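Local structure of CysE, serine acetyltransferase (Brucella abortus, 4HZD) at residues E61-P66 against Y140-R145; D100-Y105 against G163-H168; F118-T123 against S148-D153. The protein probably catalyses transfer of an acetyl group from acetyl-coenzyme A to L-serine, giving O-acetylserine for cysteine biosynthesis. All coordinates share one frame; numbering follows the deposited sequence.

Contact 1: residues E61-P66 against Y140-R145; sequences ERLGHP and YYLQSR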
loop_
_atom_site.group_PDB
_atom_site.type_symbol
_atom_site.label_atom_id
_atom_site.label_comp_id
_atom_site.label_asym_id
_atom_site.label_seq_id
_atom_site.Cartn_x
_atom_site.Cartn_y
_atom_site.Cartn_z
ATOM N N GLU A 61 -3.375 10.926 -7.236
ATOM C CA GLU A 61 -3.608 10.080 -6.049
ATOM C C GLU A 61 -4.781 9.142 -6.271
ATOM O O GLU A 61 -4.752 7.999 -5.822
ATOM C CB GLU A 61 -3.878 10.911 -4.765
ATOM C CG GLU A 61 -2.652 11.661 -4.199
ATOM C CD GLU A 61 -1.453 10.766 -3.959
ATOM O OE1 GLU A 61 -1.565 9.838 -3.144
ATOM O OE2 GLU A 61 -0.405 10.946 -4.624
ATOM N N ARG A 62 -5.818 9.620 -6.958
ATOM C CA ARG A 62 -6.957 8.753 -7.265
ATOM C C ARG A 62 -6.571 7.639 -8.250
ATOM O O ARG A 62 -6.977 6.486 -8.087
ATOM C CB ARG A 62 -8.148 9.589 -7.775
ATOM C CG ARG A 62 -8.619 10.659 -6.771
ATOM C CD ARG A 62 -10.053 11.087 -7.121
ATOM N NE ARG A 62 -10.968 10.079 -6.599
ATOM C CZ ARG A 62 -12.305 10.091 -6.699
ATOM N NH1 ARG A 62 -12.946 11.030 -7.384
ATOM N NH2 ARG A 62 -13.004 9.132 -6.111
ATOM N N LEU A 63 -5.747 7.970 -9.233
ATOM C CA LEU A 63 -5.374 6.986 -10.280
ATOM C C LEU A 63 -4.174 6.143 -9.872
ATOM O O LEU A 63 -3.956 5.049 -10.424
ATOM C CB LEU A 63 -5.054 7.732 -11.604
ATOM C CG LEU A 63 -6.162 8.612 -12.194
ATOM C CD1 LEU A 63 -5.611 9.485 -13.306
ATOM C CD2 LEU A 63 -7.315 7.731 -12.664
ATOM N N GLY A 64 -3.359 6.653 -8.951
ATOM C CA GLY A 64 -2.184 5.882 -8.479
ATOM C C GLY A 64 -2.456 4.418 -8.124
ATOM O O GLY A 64 -3.488 4.117 -7.530
ATOM N N HIS A 65 -1.529 3.525 -8.492
ATOM C CA HIS A 65 -1.617 2.069 -8.269
ATOM C C HIS A 65 -0.213 1.480 -8.215
ATOM O O HIS A 65 0.690 2.037 -8.818
ATOM C CB HIS A 65 -2.349 1.444 -9.443
ATOM C CG HIS A 65 -2.746 0.017 -9.215
ATOM N ND1 HIS A 65 -1.940 -0.999 -9.523
ATOM C CD2 HIS A 65 -3.898 -0.540 -8.665
ATOM C CE1 HIS A 65 -2.520 -2.162 -9.173
ATOM N NE2 HIS A 65 -3.730 -1.886 -8.667
ATOM N N PRO A 66 -0.006 0.333 -7.513
ATOM C CA PRO A 66 1.335 -0.258 -7.591
ATOM C C PRO A 66 1.843 -0.373 -9.051
ATOM O O PRO A 66 3.049 -0.266 -9.299
ATOM C CB PRO A 66 1.180 -1.639 -6.902
ATOM C CG PRO A 66 -0.225 -1.695 -6.355
ATOM C CD PRO A 66 -0.869 -0.344 -6.522
ATOM N N TYR A 140 -3.390 4.744 -23.150
ATOM C CA TYR A 140 -4.334 3.643 -22.934
ATOM C C TYR A 140 -4.369 3.262 -21.459
ATOM O O TYR A 140 -5.424 2.894 -20.913
ATOM C CB TYR A 140 -3.978 2.400 -23.760
ATOM C CG TYR A 140 -4.116 2.527 -25.267
ATOM C CD1 TYR A 140 -5.126 3.316 -25.860
ATOM C CD2 TYR A 140 -3.240 1.833 -26.111
ATOM C CE1 TYR A 140 -5.221 3.409 -27.258
ATOM C CE2 TYR A 140 -3.341 1.921 -27.487
ATOM C CZ TYR A 140 -4.321 2.700 -28.061
ATOM O OH TYR A 140 -4.372 2.752 -29.446
ATOM N N TYR A 141 -3.212 3.358 -20.803
ATOM C CA TYR A 141 -3.155 3.076 -19.389
ATOM C C TYR A 141 -4.053 4.038 -18.614
ATOM O O TYR A 141 -4.769 3.636 -17.696
ATOM C CB TYR A 141 -1.698 3.082 -18.825
ATOM C CG TYR A 141 -1.716 2.757 -17.374
ATOM C CD1 TYR A 141 -1.799 1.431 -16.941
ATOM C CD2 TYR A 141 -1.763 3.771 -16.406
ATOM C CE1 TYR A 141 -1.867 1.123 -15.597
ATOM C CE2 TYR A 141 -1.835 3.461 -15.047
ATOM C CZ TYR A 141 -1.900 2.139 -14.657
ATOM O OH TYR A 141 -1.970 1.788 -13.335
ATOM N N LEU A 142 -3.962 5.321 -18.906
ATOM C CA LEU A 142 -4.830 6.277 -18.245
ATOM C C LEU A 142 -6.338 6.017 -18.544
ATOM O O LEU A 142 -7.204 6.046 -17.631
ATOM C CB LEU A 142 -4.439 7.701 -18.708
ATOM C CG LEU A 142 -3.108 8.223 -18.134
ATOM C CD1 LEU A 142 -2.701 9.477 -18.903
ATOM C CD2 LEU A 142 -3.259 8.494 -16.644
ATOM N N GLN A 143 -6.653 5.767 -19.813
ATOM C CA GLN A 143 -8.026 5.430 -20.232
ATOM C C GLN A 143 -8.538 4.234 -19.422
ATOM O O GLN A 143 -9.659 4.252 -18.917
ATOM C CB GLN A 143 -8.105 5.074 -21.726
ATOM C CG GLN A 143 -9.483 4.554 -22.152
ATOM C CD GLN A 143 -9.487 3.934 -23.551
ATOM O OE1 GLN A 143 -8.426 3.692 -24.135
ATOM N NE2 GLN A 143 -10.678 3.719 -24.107
ATOM N N SER A 144 -7.675 3.241 -19.274
ATOM C CA SER A 144 -7.992 2.008 -18.551
ATOM C C SER A 144 -8.207 2.276 -17.094
ATOM O O SER A 144 -9.196 1.789 -16.480
ATOM C CB SER A 144 -6.858 0.967 -18.730
ATOM O OG SER A 144 -7.126 -0.173 -17.931
ATOM N N ARG A 145 -7.299 3.052 -16.506
ATOM C CA ARG A 145 -7.440 3.381 -15.099
ATOM C C ARG A 145 -8.665 4.285 -14.837
ATOM O O ARG A 145 -9.400 4.107 -13.851
ATOM C CB ARG A 145 -6.135 4.012 -14.589
ATOM C CG ARG A 145 -6.112 4.119 -13.094
ATOM C CD ARG A 145 -5.679 2.822 -12.402
ATOM N NE ARG A 145 -5.627 3.188 -11.006
ATOM C CZ ARG A 145 -6.210 2.552 -10.008
ATOM N NH1 ARG A 145 -6.873 1.419 -10.190
ATOM N NH2 ARG A 145 -6.082 3.055 -8.803
HETATM O O HOH W 1 -1.866 4.087 -11.881
#
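Arg145 and Leu63 make the main polar link between helix 136-149 and the last turn of helix 51-63, and it is a case of a side chain donating to carbonyls at the end of a helix, where the regular backbone pattern stops. The hydrogen bond from Arg145 NE to Leu63 O is short, 2.6 Å, and nearly straight at 166°; the oxygen lies close to the guanidinium plane. Arg145 NH2 adds two weak, bent bonds, one to the same Leu63 O and one, 3.1 Å long, to Gly64 O, where the chain leaves helical geometry. Leu63 O has a further donor in a bridging water, which gives a proton to it and accepts one from Tyr141 OH, each at 2.7 Å. The chain of Arg145 bends at chi2 (83°), which turns the guanidinium toward the carbonyls while its CG packs against Leu63 CD2 at 3.8 Å.

His65 covers one face of the guanidinium with CB and CD2, its ring plane turned 64° from it; CD2 stands 3.9 Å from Arg145 NH1. ND1 of this ring is hydrogen-bonded to the backbone N of Asp67. On the apolar side Leu63 CD1 meets Leu142 CD2 at 4.2 Å, in a layer that Leu73 of helix 70-83 joins. Tyr141 also meets Phe40 of a second subunit edge-to-face. An arginine from one helix thus binds the carbonyls at the C-terminal end of another, within the all-helical N-terminal part of a serine acetyltransferase.

Contact 2: residues D100-Y105 against G163-H168; sequences DRDPAY and GLFLDH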
loop_
_atom_site.group_PDB
_atom_site.type_symbol
_atom_site.label_atom_id
_atom_site.label_comp_id
_atom_site.label_asym_id
_atom_site.label_seq_id
_atom_site.Cartn_x
_atom_site.Cartn_y
_atom_site.Cartn_z
ATOM N N ASP A 100 -21.588 26.631 -11.646
ATOM C CA ASP A 100 -22.763 27.251 -12.298
ATOM C C ASP A 100 -23.929 26.320 -12.581
ATOM O O ASP A 100 -25.068 26.775 -12.610
ATOM C CB ASP A 100 -22.349 27.932 -13.608
ATOM C CG ASP A 100 -21.472 29.158 -13.378
ATOM O OD1 ASP A 100 -21.477 29.708 -12.274
ATOM O OD2 ASP A 100 -20.762 29.562 -14.304
ATOM N N ARG A 101 -23.653 25.030 -12.794
ATOM C CA ARG A 101 -24.654 24.105 -13.328
ATOM C C ARG A 101 -25.174 23.063 -12.320
ATOM O O ARG A 101 -26.190 22.485 -12.578
ATOM C CB ARG A 101 -24.167 23.402 -14.611
ATOM C CG ARG A 101 -23.718 24.334 -15.740
ATOM C CD ARG A 101 -23.245 23.563 -16.968
ATOM N NE ARG A 101 -22.317 24.404 -17.708
ATOM C CZ ARG A 101 -21.425 24.003 -18.609
ATOM N NH1 ARG A 101 -21.319 22.731 -18.977
ATOM N NH2 ARG A 101 -20.639 24.917 -19.167
ATOM N N ASP A 102 -24.487 22.828 -11.190
ATOM C CA ASP A 102 -24.965 21.847 -10.183
ATOM C C ASP A 102 -25.427 22.467 -8.859
ATOM O O ASP A 102 -24.589 22.936 -8.083
ATOM C CB ASP A 102 -23.869 20.837 -9.843
ATOM C CG ASP A 102 -24.411 19.565 -9.127
ATOM O OD1 ASP A 102 -25.573 19.521 -8.644
ATOM O OD2 ASP A 102 -23.638 18.590 -9.042
ATOM N N PRO A 103 -26.739 22.385 -8.551
ATOM C CA PRO A 103 -27.252 22.942 -7.282
ATOM C C PRO A 103 -26.809 22.161 -6.020
ATOM O O PRO A 103 -26.838 22.712 -4.903
ATOM C CB PRO A 103 -28.777 22.852 -7.444
ATOM C CG PRO A 103 -29.019 22.522 -8.899
ATOM C CD PRO A 103 -27.816 21.745 -9.334
ATOM N N ALA A 104 -26.384 20.911 -6.213
ATOM C CA ALA A 104 -26.095 19.994 -5.122
ATOM C C ALA A 104 -24.818 20.331 -4.352
ATOM O O ALA A 104 -24.604 19.796 -3.275
ATOM C CB ALA A 104 -26.027 18.566 -5.662
ATOM N N TYR A 105 -23.964 21.180 -4.932
ATOM C CA TYR A 105 -22.658 21.546 -4.351
ATOM C C TYR A 105 -22.509 23.053 -4.351
ATOM O O TYR A 105 -22.844 23.689 -5.346
ATOM C CB TYR A 105 -21.496 20.883 -5.136
ATOM C CG TYR A 105 -21.641 19.386 -5.160
ATOM C CD1 TYR A 105 -21.329 18.621 -4.035
ATOM C CD2 TYR A 105 -22.181 18.746 -6.269
ATOM C CE1 TYR A 105 -21.519 17.251 -4.023
ATOM C CE2 TYR A 105 -22.385 17.379 -6.278
ATOM C CZ TYR A 105 -22.045 16.633 -5.154
ATOM O OH TYR A 105 -22.243 15.267 -5.159
ATOM N N GLY A 163 -15.246 24.021 -20.379
ATOM C CA GLY A 163 -16.524 24.182 -19.692
ATOM C C GLY A 163 -17.399 22.938 -19.817
ATOM O O GLY A 163 -18.623 23.013 -20.001
ATOM N N LEU A 164 -16.767 21.775 -19.765
ATOM C CA LEU A 164 -17.527 20.519 -19.787
ATOM C C LEU A 164 -17.945 20.122 -18.380
ATOM O O LEU A 164 -17.123 20.116 -17.467
ATOM C CB LEU A 164 -16.686 19.428 -20.425
ATOM C CG LEU A 164 -17.273 18.008 -20.544
ATOM C CD1 LEU A 164 -18.561 17.997 -21.376
ATOM C CD2 LEU A 164 -16.202 17.115 -21.172
ATOM N N PHE A 165 -19.230 19.832 -18.216
ATOM C CA PHE A 165 -19.772 19.311 -16.981
ATOM C C PHE A 165 -20.208 17.844 -17.140
ATOM O O PHE A 165 -21.128 17.533 -17.923
ATOM C CB PHE A 165 -20.901 20.227 -16.528
ATOM C CG PHE A 165 -21.603 19.781 -15.273
ATOM C CD1 PHE A 165 -20.890 19.252 -14.198
ATOM C CD2 PHE A 165 -22.968 19.962 -15.145
ATOM C CE1 PHE A 165 -21.550 18.865 -13.037
ATOM C CE2 PHE A 165 -23.649 19.569 -13.990
ATOM C CZ PHE A 165 -22.940 19.026 -12.938
ATOM N N LEU A 166 -19.512 16.952 -16.420
ATOM C CA LEU A 166 -19.755 15.509 -16.440
ATOM C C LEU A 166 -20.400 15.131 -15.116
ATOM O O LEU A 166 -19.711 14.866 -14.102
ATOM C CB LEU A 166 -18.422 14.768 -16.605
ATOM C CG LEU A 166 -18.263 13.783 -17.741
ATOM C CD1 LEU A 166 -18.607 14.423 -19.095
ATOM C CD2 LEU A 166 -16.833 13.196 -17.758
ATOM N N ASP A 167 -21.721 15.164 -15.100
ATOM C CA ASP A 167 -22.438 15.167 -13.838
ATOM C C ASP A 167 -22.669 13.722 -13.448
ATOM O O ASP A 167 -23.260 12.975 -14.220
ATOM C CB ASP A 167 -23.779 15.930 -14.015
ATOM C CG ASP A 167 -24.595 16.060 -12.692
ATOM O OD1 ASP A 167 -24.048 15.851 -11.586
ATOM O OD2 ASP A 167 -25.798 16.383 -12.776
ATOM N N HIS A 168 -22.181 13.311 -12.270
ATOM C CA HIS A 168 -22.342 11.898 -11.761
ATOM C C HIS A 168 -21.415 10.938 -12.462
ATOM O O HIS A 168 -20.725 10.186 -11.792
ATOM C CB HIS A 168 -23.805 11.399 -11.800
ATOM C CG HIS A 168 -24.765 12.267 -11.026
ATOM N ND1 HIS A 168 -24.609 12.534 -9.711
ATOM C CD2 HIS A 168 -25.923 12.960 -11.433
ATOM C CE1 HIS A 168 -25.600 13.365 -9.285
ATOM N NE2 HIS A 168 -26.401 13.628 -10.335
HETATM O O HOH W 2 -21.710 17.090 -10.250
#
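Arg101 and Phe165 face each other with their CA atoms 7.8 Å apart, and Asp102 and Asp167 follow at 8.0 Å, where the end of helix 87-101 runs beside strand 165-166. At Asp102 the chain leaves helical geometry and enters a type I turn through Tyr105, and Asp102 OD1 accepts from Ala104 N at 2.9 Å, an Asx turn that holds the carboxylate. The opposing chain passes Gly163 with positive phi before extending into the strand.

Arg101 reaches back past Phe165, its chain extended from CG to NE, to grip Gly163 O end-on: NH1 and NH2 each donate at 2.9 Å, both from the same face of the carbonyl plane and both bent, at 133°. Arg101 NH1 also bonds Ser185 OG in the next coil. On the way the two side chains slide by each other in opposite senses, Arg101 CB lying 3.7 Å from Phe165 CD2.

Strand 165-166 is the first of its sheet in the left-handed beta-helix, so this pairing places the helical N-terminal part against the opening coil of that domain. Phe165 CG stands anti to the backbone N (chi1 178°), which sends the ring out to Asp102, whose CB touches Phe165 CZ at 3.7 Å.

Asp102 OD2 and Asp167 OD1 come within 3.8 Å, and a water donates to both. Asp167 OD1 also sits over the centre of the His168 ring, 3.4 Å above its plane. His168 touches coenzyme A, and its ND1 bonds Asp153 OD2 of a neighbouring subunit.

Contact 3: residues F118-T123 against S148-D153; sequences FHAIQT and SIFQTD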
loop_
_atom_site.group_PDB
_atom_site.type_symbol
_atom_site.label_atom_id
_atom_site.label_comp_id
_atom_site.label_asym_id
_atom_site.label_seq_id
_atom_site.Cartn_x
_atom_site.Cartn_y
_atom_site.Cartn_z
ATOM N N PHE A 118 -15.309 15.527 -13.033
ATOM C CA PHE A 118 -14.268 16.536 -13.225
ATOM C C PHE A 118 -12.872 15.860 -13.284
ATOM O O PHE A 118 -12.049 16.195 -14.139
ATOM C CB PHE A 118 -14.318 17.592 -12.097
ATOM C CG PHE A 118 -13.163 18.537 -12.121
ATOM C CD1 PHE A 118 -13.163 19.616 -12.996
ATOM C CD2 PHE A 118 -12.069 18.366 -11.249
ATOM C CE1 PHE A 118 -12.094 20.502 -13.027
ATOM C CE2 PHE A 118 -10.997 19.250 -11.272
ATOM C CZ PHE A 118 -10.997 20.315 -12.174
ATOM N N HIS A 119 -12.614 14.885 -12.406
ATOM C CA HIS A 119 -11.333 14.170 -12.428
ATOM C C HIS A 119 -11.171 13.423 -13.743
ATOM O O HIS A 119 -10.082 13.430 -14.348
ATOM C CB HIS A 119 -11.220 13.183 -11.264
ATOM C CG HIS A 119 -11.346 13.830 -9.906
ATOM N ND1 HIS A 119 -11.968 13.239 -8.885
ATOM C CD2 HIS A 119 -10.968 15.085 -9.465
ATOM C CE1 HIS A 119 -11.954 14.063 -7.816
ATOM N NE2 HIS A 119 -11.333 15.188 -8.181
ATOM N N ALA A 120 -12.249 12.799 -14.233
ATOM C CA ALA A 120 -12.156 12.123 -15.541
ATOM C C ALA A 120 -11.844 13.071 -16.687
ATOM O O ALA A 120 -11.158 12.703 -17.633
ATOM C CB ALA A 120 -13.405 11.335 -15.851
ATOM N N ILE A 121 -12.422 14.257 -16.673
ATOM C CA ILE A 121 -12.214 15.146 -17.809
ATOM C C ILE A 121 -10.727 15.485 -17.965
ATOM O O ILE A 121 -10.163 15.414 -19.077
ATOM C CB ILE A 121 -13.032 16.439 -17.680
ATOM C CG1 ILE A 121 -14.513 16.182 -17.953
ATOM C CG2 ILE A 121 -12.581 17.479 -18.697
ATOM C CD1 ILE A 121 -15.375 17.289 -17.356
ATOM N N GLN A 122 -10.099 15.856 -16.855
ATOM C CA GLN A 122 -8.675 16.245 -16.884
ATOM C C GLN A 122 -7.784 15.039 -17.166
ATOM O O GLN A 122 -6.762 15.148 -17.857
ATOM C CB GLN A 122 -8.265 16.977 -15.597
ATOM C CG GLN A 122 -9.282 17.980 -15.076
ATOM C CD GLN A 122 -9.824 18.924 -16.166
ATOM O OE1 GLN A 122 -9.137 19.223 -17.161
ATOM N NE2 GLN A 122 -11.031 19.416 -15.966
ATOM N N THR A 123 -8.195 13.873 -16.683
ATOM C CA THR A 123 -7.476 12.633 -17.000
ATOM C C THR A 123 -7.531 12.397 -18.495
ATOM O O THR A 123 -6.502 12.122 -19.095
ATOM C CB THR A 123 -8.011 11.385 -16.240
ATOM O OG1 THR A 123 -7.938 11.613 -14.844
ATOM C CG2 THR A 123 -7.156 10.162 -16.573
ATOM N N SER A 148 -11.790 2.262 -14.861
ATOM C CA SER A 148 -11.954 1.408 -13.659
ATOM C C SER A 148 -12.281 2.208 -12.402
ATOM O O SER A 148 -13.077 1.764 -11.569
ATOM C CB SER A 148 -10.714 0.517 -13.434
ATOM O OG SER A 148 -10.714 0.027 -12.107
ATOM N N ILE A 149 -11.688 3.393 -12.260
ATOM C CA ILE A 149 -11.829 4.155 -11.009
ATOM C C ILE A 149 -12.876 5.251 -11.094
ATOM O O ILE A 149 -13.560 5.513 -10.091
ATOM C CB ILE A 149 -10.472 4.767 -10.548
ATOM C CG1 ILE A 149 -9.435 3.669 -10.323
ATOM C CG2 ILE A 149 -10.622 5.600 -9.268
ATOM C CD1 ILE A 149 -9.938 2.455 -9.530
ATOM N N PHE A 150 -13.008 5.894 -12.273
ATOM C CA PHE A 150 -14.045 6.914 -12.463
ATOM C C PHE A 150 -15.264 6.406 -13.250
ATOM O O PHE A 150 -16.247 7.143 -13.401
ATOM C CB PHE A 150 -13.480 8.203 -13.130
ATOM C CG PHE A 150 -12.239 8.747 -12.463
ATOM C CD1 PHE A 150 -12.068 8.678 -11.053
ATOM C CD2 PHE A 150 -11.218 9.354 -13.236
ATOM C CE1 PHE A 150 -10.942 9.204 -10.439
ATOM C CE2 PHE A 150 -10.064 9.845 -12.613
ATOM C CZ PHE A 150 -9.936 9.784 -11.225
ATOM N N GLN A 151 -15.172 5.169 -13.746
ATOM C CA GLN A 151 -16.222 4.520 -14.577
ATOM C C GLN A 151 -16.549 5.296 -15.838
ATOM O O GLN A 151 -17.698 5.268 -16.336
ATOM C CB GLN A 151 -17.477 4.199 -13.740
ATOM C CG GLN A 151 -17.170 3.208 -12.597
ATOM C CD GLN A 151 -16.512 3.869 -11.384
ATOM O OE1 GLN A 151 -16.991 4.888 -10.873
ATOM N NE2 GLN A 151 -15.434 3.272 -10.898
ATOM N N THR A 152 -15.534 5.997 -16.355
ATOM C CA THR A 152 -15.652 6.829 -17.551
ATOM C C THR A 152 -14.666 6.251 -18.547
ATOM O O THR A 152 -13.445 6.279 -18.320
ATOM C CB THR A 152 -15.308 8.311 -17.262
ATOM O OG1 THR A 152 -14.070 8.366 -16.565
ATOM C CG2 THR A 152 -16.355 8.962 -16.326
ATOM N N ASP A 153 -15.190 5.663 -19.612
ATOM C CA ASP A 153 -14.348 5.035 -20.645
ATOM C C ASP A 153 -14.323 6.010 -21.833
ATOM O O ASP A 153 -15.263 6.071 -22.651
ATOM C CB ASP A 153 -14.870 3.627 -21.004
ATOM C CG ASP A 153 -14.145 3.018 -22.162
ATOM O OD1 ASP A 153 -13.389 3.781 -22.791
ATOM O OD2 ASP A 153 -14.293 1.790 -22.442
#
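Ala120 and Phe150 bring their backbones to 6.3 Å, CA to CA, where helix 116-132 passes the chain that leaves helix 136-149, turns with positive phi at Gln151 and enters strand 152-154. That strand begins the parallel beta stack of the left-handed beta-helix, so the contact joins the helical part of the chain to the first coil of the domain, a junction that illustrates how one aromatic ring can be fitted against a single helix from several directions at once.

The ring is that of Phe150. His119 CB lies over one of its faces in a CH-pi contact, 4.0 Å from the centroid and 25° off the ring normal, displaced toward the CZ side of the rim. The His119 ring itself continues away, its plane at 45° to that of Phe150; ND1 is bonded to Arg62 and NE2 to Val112 O, so both nitrogens have partners and the imidazole is fixed in rotation. Phe150 CG stands beside the backbone N, anti to the carbonyl carbon (chi1 -50°), which directs the ring toward the helix and brings CD2 to 3.7 Å from Ala120 CA.

At the edge of the same ring, near its plane, Thr123 OG1 approaches CE2 at 3.6 Å. This hydroxyl is a donor to His119 O, 2.9 Å away and above the carbonyl plane, and His119 O takes the helical Thr123 N as well; the oxygen is thus gripped by two donors from one residue. Leu63 of helix 51-63 packs on both Phe150 and Thr123.

Beyond the ring, the small Ala120 side chain is met by Thr152. The hydroxyl of Thr152 is bonded to Ser146 OG, and Thr152 OG1 lies 3.1 Å from Ala120 CB, with Thr152 CG2 3.8 Å from that same methyl.

In the fold
Contacts 1 and 3 are neighbours, their centres 10 Å apart, and both draw on helix 136-149. They meet through Arg62 NH1 and His119 ND1, probably hydrogen-bonded at 2.8 Å, and through Leu63 CD2, which packs 3.5 Å from Phe150 CE2. Contact 2 lies on the other side of the chain's centre from contact 1, about 24 Å away between centres, yet it reaches contact 3 where Ile121 CD1 packs 3.3 Å from Leu164 O. Contact 2 is also the one at the coenzyme A pocket, holding His168; the side chain of its Asp167 is about 5 Å from the ligand, against about 13 Å for that of Thr152 in contact 3.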